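Local structure of phenazine biosynthesis protein PhzF family (Enterococcus faecalis, 1S7J) at residues I123-T135 with I159-L171. The protein probably acts as an isomerase, as a member of the PhzF family of phenazine biosynthesis-like proteins. Sequence-based numbering, arbitrary orientation.
Sequences IPILPEYEAALGT and ITPDFSALKALDL
A132 meets helix 163-168 with its methyl group: CB lies 3.5 Å from L166 CD2 and 3.6 Å from A165 CB. The axes of the two short helices come within 8.6 Å and run roughly antiparallel, at 150°. L166 CD2 also touches L133 CD1, and these two leucines cross at about a right angle.

A Schellman motif at G134 ends helix 127-133. Here D162 N donates to A132 O over 2.7 Å. The bond lies in the carbonyl plane and is nearly straight, 165° at the hydrogen. D162 CG stands anti to the backbone N (chi1 -178°), which turns the carboxylate back over its own helix start. OD2 of this N-cap residue accepts from A165 N and S164 OG. A water joins L133 O to T160 O.

At the other end, L169 CD1 approaches the Y129 ring obliquely and lies 3.7 Å from Y129 CD1, while L169 CD2 sits at the ring edge. L126 CB covers one ring face. Y129 OH touches L171 CD1 at 3.5 Å, and a water links this hydroxyl to L171 N. I123 and L171 meet tip to tip.

Y129 and L133 pack on strand 146-149, where F148 meets the Y129 ring. I123 and L171 lie on strand 139-142. L166 packs on F191 of strand 186-192.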
loop_
_atom_site.group_PDB
_atom_site.type_symbol
_atom_site.label_atom_id
_atom_site.label_comp_id
_atom_site.label_asym_id
_atom_site.label_seq_id
_atom_site.Cartn_x
_atom_site.Cartn_y
_atom_site.Cartn_z
ATOM N N ILE A 123 -13.956 14.758 12.186
ATOM C CA ILE A 123 -13.096 15.127 13.287
ATOM C C ILE A 123 -12.907 16.642 13.236
ATOM O O ILE A 123 -13.158 17.268 12.191
ATOM C CB ILE A 123 -11.738 14.387 13.200
ATOM C CG1 ILE A 123 -11.260 13.972 14.593
ATOM C CG2 ILE A 123 -10.672 15.212 12.484
ATOM C CD1 ILE A 123 -12.097 12.866 15.239
ATOM N N PRO A 124 -12.611 17.278 14.393
ATOM C CA PRO A 124 -12.420 18.735 14.413
ATOM C C PRO A 124 -11.155 19.132 13.630
ATOM O O PRO A 124 -10.120 18.478 13.739
ATOM C CB PRO A 124 -12.249 19.034 15.909
ATOM C CG PRO A 124 -13.027 17.931 16.576
ATOM C CD PRO A 124 -12.625 16.731 15.766
ATOM N N ILE A 125 -11.267 20.191 12.824
ATOM C CA ILE A 125 -10.129 20.676 12.034
ATOM C C ILE A 125 -9.225 21.591 12.884
ATOM O O ILE A 125 -9.432 22.813 12.937
ATOM C CB ILE A 125 -10.593 21.466 10.792
ATOM C CG1 ILE A 125 -11.615 20.652 9.999
ATOM C CG2 ILE A 125 -9.390 21.817 9.922
ATOM C CD1 ILE A 125 -12.169 21.379 8.784
ATOM N N LEU A 126 -8.250 20.993 13.550
ATOM C CA LEU A 126 -7.321 21.742 14.386
ATOM C C LEU A 126 -6.345 22.537 13.521
ATOM O O LEU A 126 -5.895 22.056 12.468
ATOM C CB LEU A 126 -6.547 20.788 15.300
ATOM C CG LEU A 126 -7.411 19.832 16.120
ATOM C CD1 LEU A 126 -6.534 19.038 17.081
ATOM C CD2 LEU A 126 -8.484 20.622 16.876
ATOM N N PRO A 127 -6.025 23.778 13.930
ATOM C CA PRO A 127 -5.099 24.617 13.167
ATOM C C PRO A 127 -3.678 24.053 13.147
ATOM O O PRO A 127 -2.885 24.387 12.266
ATOM C CB PRO A 127 -5.179 25.961 13.887
ATOM C CG PRO A 127 -5.517 25.574 15.298
ATOM C CD PRO A 127 -6.553 24.504 15.099
ATOM N N GLU A 128 -3.352 23.216 14.131
ATOM C CA GLU A 128 -2.032 22.599 14.195
ATOM C C GLU A 128 -1.900 21.570 13.070
ATOM O O GLU A 128 -0.796 21.113 12.756
ATOM C CB GLU A 128 -1.811 21.924 15.552
ATOM C CG GLU A 128 -2.757 20.767 15.846
ATOM C CD GLU A 128 -2.530 20.169 17.216
ATOM O OE1 GLU A 128 -2.986 20.778 18.208
ATOM O OE2 GLU A 128 -1.893 19.094 17.308
ATOM N N TYR A 129 -3.053 21.158 12.522
ATOM C CA TYR A 129 -3.106 20.203 11.426
ATOM C C TYR A 129 -2.672 20.911 10.149
ATOM O O TYR A 129 -1.787 20.433 9.425
ATOM C CB TYR A 129 -4.533 19.662 11.256
ATOM C CG TYR A 129 -4.993 18.688 12.330
ATOM C CD1 TYR A 129 -4.100 18.170 13.271
ATOM C CD2 TYR A 129 -6.328 18.267 12.379
ATOM C CE1 TYR A 129 -4.525 17.244 14.243
ATOM C CE2 TYR A 129 -6.766 17.343 13.345
ATOM C CZ TYR A 129 -5.864 16.834 14.272
ATOM O OH TYR A 129 -6.287 15.915 15.218
ATOM N N GLU A 130 -3.313 22.046 9.872
ATOM C CA GLU A 130 -3.014 22.863 8.699
ATOM C C GLU A 130 -1.579 23.413 8.758
ATOM O O GLU A 130 -1.001 23.784 7.732
ATOM C CB GLU A 130 -3.996 24.020 8.612
ATOM C CG GLU A 130 -5.450 23.595 8.588
ATOM C CD GLU A 130 -6.387 24.766 8.349
ATOM O OE1 GLU A 130 -6.971 24.857 7.248
ATOM O OE2 GLU A 130 -6.532 25.604 9.260
ATOM N N ALA A 131 -1.043 23.511 9.969
ATOM C CA ALA A 131 0.308 24.003 10.181
ATOM C C ALA A 131 1.337 23.004 9.652
ATOM O O ALA A 131 2.224 23.367 8.881
ATOM C CB ALA A 131 0.546 24.267 11.668
ATOM N N ALA A 132 1.216 21.749 10.101
ATOM C CA ALA A 132 2.128 20.687 9.686
ATOM C C ALA A 132 2.057 20.417 8.174
ATOM O O ALA A 132 3.067 20.112 7.546
ATOM C CB ALA A 132 1.837 19.414 10.470
ATOM N N LEU A 133 0.850 20.507 7.616
ATOM C CA LEU A 133 0.636 20.286 6.177
ATOM C C LEU A 133 1.099 21.467 5.357
ATOM O O LEU A 133 1.571 21.302 4.225
ATOM C CB LEU A 133 -0.845 20.056 5.899
ATOM C CG LEU A 133 -1.344 18.638 5.655
ATOM C CD1 LEU A 133 -0.758 17.653 6.664
ATOM C CD2 LEU A 133 -2.852 18.654 5.717
ATOM N N GLY A 134 0.911 22.661 5.907
ATOM C CA GLY A 134 1.286 23.867 5.211
ATOM C C GLY A 134 0.237 24.231 4.176
ATOM O O GLY A 134 0.563 24.760 3.105
ATOM N N THR A 135 -1.025 23.955 4.487
ATOM C CA THR A 135 -2.117 24.268 3.571
ATOM C C THR A 135 -3.454 24.216 4.295
ATOM O O THR A 135 -3.518 23.837 5.475
ATOM C CB THR A 135 -2.138 23.278 2.369
ATOM O OG1 THR A 135 -3.000 23.779 1.338
ATOM C CG2 THR A 135 -2.620 21.890 2.824
ATOM N N ILE A 159 2.295 20.006 -1.795
ATOM C CA ILE A 159 2.660 20.133 -0.378
ATOM C C ILE A 159 3.897 19.391 0.102
ATOM O O ILE A 159 4.240 18.309 -0.392
ATOM C CB ILE A 159 1.488 19.775 0.583
ATOM C CG1 ILE A 159 1.098 18.298 0.440
ATOM C CG2 ILE A 159 0.315 20.705 0.348
ATOM C CD1 ILE A 159 0.321 17.749 1.633
ATOM N N THR A 160 4.550 19.987 1.081
ATOM C CA THR A 160 5.727 19.420 1.700
ATOM C C THR A 160 5.543 19.657 3.203
ATOM O O THR A 160 5.820 20.741 3.730
ATOM C CB THR A 160 7.047 20.043 1.131
ATOM O OG1 THR A 160 8.184 19.511 1.822
ATOM C CG2 THR A 160 7.031 21.556 1.225
ATOM N N PRO A 161 4.926 18.672 3.879
ATOM C CA PRO A 161 4.636 18.685 5.307
ATOM C C PRO A 161 5.836 18.689 6.233
ATOM O O PRO A 161 6.922 18.226 5.883
ATOM C CB PRO A 161 3.821 17.405 5.493
ATOM C CG PRO A 161 3.198 17.195 4.158
ATOM C CD PRO A 161 4.345 17.481 3.249
ATOM N N ASP A 162 5.617 19.218 7.429
ATOM C CA ASP A 162 6.613 19.271 8.471
ATOM C C ASP A 162 6.410 17.920 9.144
ATOM O O ASP A 162 5.570 17.786 10.033
ATOM C CB ASP A 162 6.269 20.414 9.440
ATOM C CG ASP A 162 7.288 20.582 10.562
ATOM O OD1 ASP A 162 7.477 21.730 11.004
ATOM O OD2 ASP A 162 7.877 19.578 11.020
ATOM N N PHE A 163 7.132 16.907 8.669
ATOM C CA PHE A 163 7.007 15.542 9.194
ATOM C C PHE A 163 7.239 15.366 10.689
ATOM O O PHE A 163 6.757 14.388 11.279
ATOM C CB PHE A 163 7.875 14.575 8.391
ATOM C CG PHE A 163 7.475 14.468 6.949
ATOM C CD1 PHE A 163 8.337 14.895 5.940
ATOM C CD2 PHE A 163 6.223 13.966 6.594
ATOM C CE1 PHE A 163 7.957 14.829 4.599
ATOM C CE2 PHE A 163 5.835 13.896 5.260
ATOM C CZ PHE A 163 6.702 14.329 4.259
ATOM N N SER A 164 8.004 16.262 11.297
ATOM C CA SER A 164 8.240 16.181 12.733
ATOM C C SER A 164 7.001 16.726 13.462
ATOM O O SER A 164 6.665 16.284 14.566
ATOM C CB SER A 164 9.504 16.958 13.134
ATOM O OG SER A 164 9.472 18.299 12.686
ATOM N N ALA A 165 6.309 17.666 12.813
ATOM C CA ALA A 165 5.102 18.258 13.366
ATOM C C ALA A 165 3.943 17.264 13.277
ATOM O O ALA A 165 3.074 17.227 14.155
ATOM C CB ALA A 165 4.756 19.537 12.624
ATOM N N LEU A 166 3.915 16.487 12.190
ATOM C CA LEU A 166 2.873 15.486 11.979
ATOM C C LEU A 166 3.021 14.318 12.956
ATOM O O LEU A 166 2.031 13.787 13.452
ATOM C CB LEU A 166 2.910 14.964 10.533
ATOM C CG LEU A 166 2.383 15.855 9.396
ATOM C CD1 LEU A 166 2.628 15.177 8.066
ATOM C CD2 LEU A 166 0.901 16.124 9.575
ATOM N N LYS A 167 4.262 13.906 13.195
ATOM C CA LYS A 167 4.553 12.803 14.118
ATOM C C LYS A 167 4.035 13.145 15.509
ATOM O O LYS A 167 3.691 12.253 16.301
ATOM C CB LYS A 167 6.072 12.570 14.169
ATOM C CG LYS A 167 6.536 11.428 15.074
ATOM C CD LYS A 167 8.045 11.250 14.947
ATOM C CE LYS A 167 8.573 10.120 15.811
ATOM N NZ LYS A 167 10.044 9.936 15.588
ATOM N N ALA A 168 3.994 14.443 15.799
ATOM C CA ALA A 168 3.547 14.962 17.078
ATOM C C ALA A 168 2.026 14.947 17.277
ATOM O O ALA A 168 1.555 14.934 18.411
ATOM C CB ALA A 168 4.095 16.374 17.286
ATOM N N LEU A 169 1.264 14.983 16.183
ATOM C CA LEU A 169 -0.199 14.965 16.290
ATOM C C LEU A 169 -0.636 13.752 17.122
ATOM O O LEU A 169 -0.040 12.678 17.021
ATOM C CB LEU A 169 -0.835 14.922 14.906
ATOM C CG LEU A 169 -0.385 16.028 13.947
ATOM C CD1 LEU A 169 -1.168 15.934 12.656
ATOM C CD2 LEU A 169 -0.579 17.385 14.584
ATOM N N ASP A 170 -1.654 13.930 17.947
ATOM C CA ASP A 170 -2.125 12.845 18.810
ATOM C C ASP A 170 -2.954 11.733 18.175
ATOM O O ASP A 170 -2.784 10.558 18.518
ATOM C CB ASP A 170 -2.857 13.411 20.023
ATOM C CG ASP A 170 -1.909 13.955 21.071
ATOM O OD1 ASP A 170 -1.041 13.183 21.546
ATOM O OD2 ASP A 170 -2.026 15.151 21.421
ATOM N N LEU A 171 -3.878 12.099 17.293
ATOM C CA LEU A 171 -4.755 11.127 16.637
ATOM C C LEU A 171 -4.122 10.339 15.477
ATOM O O LEU A 171 -3.196 10.810 14.809
ATOM C CB LEU A 171 -6.026 11.823 16.142
ATOM C CG LEU A 171 -6.825 12.597 17.188
ATOM C CD1 LEU A 171 -8.060 13.200 16.552
ATOM C CD2 LEU A 171 -7.203 11.670 18.325
HETATM O O HOH W 1 -4.081 14.754 17.305
HETATM O O HOH W 2 4.044 22.537 2.983
#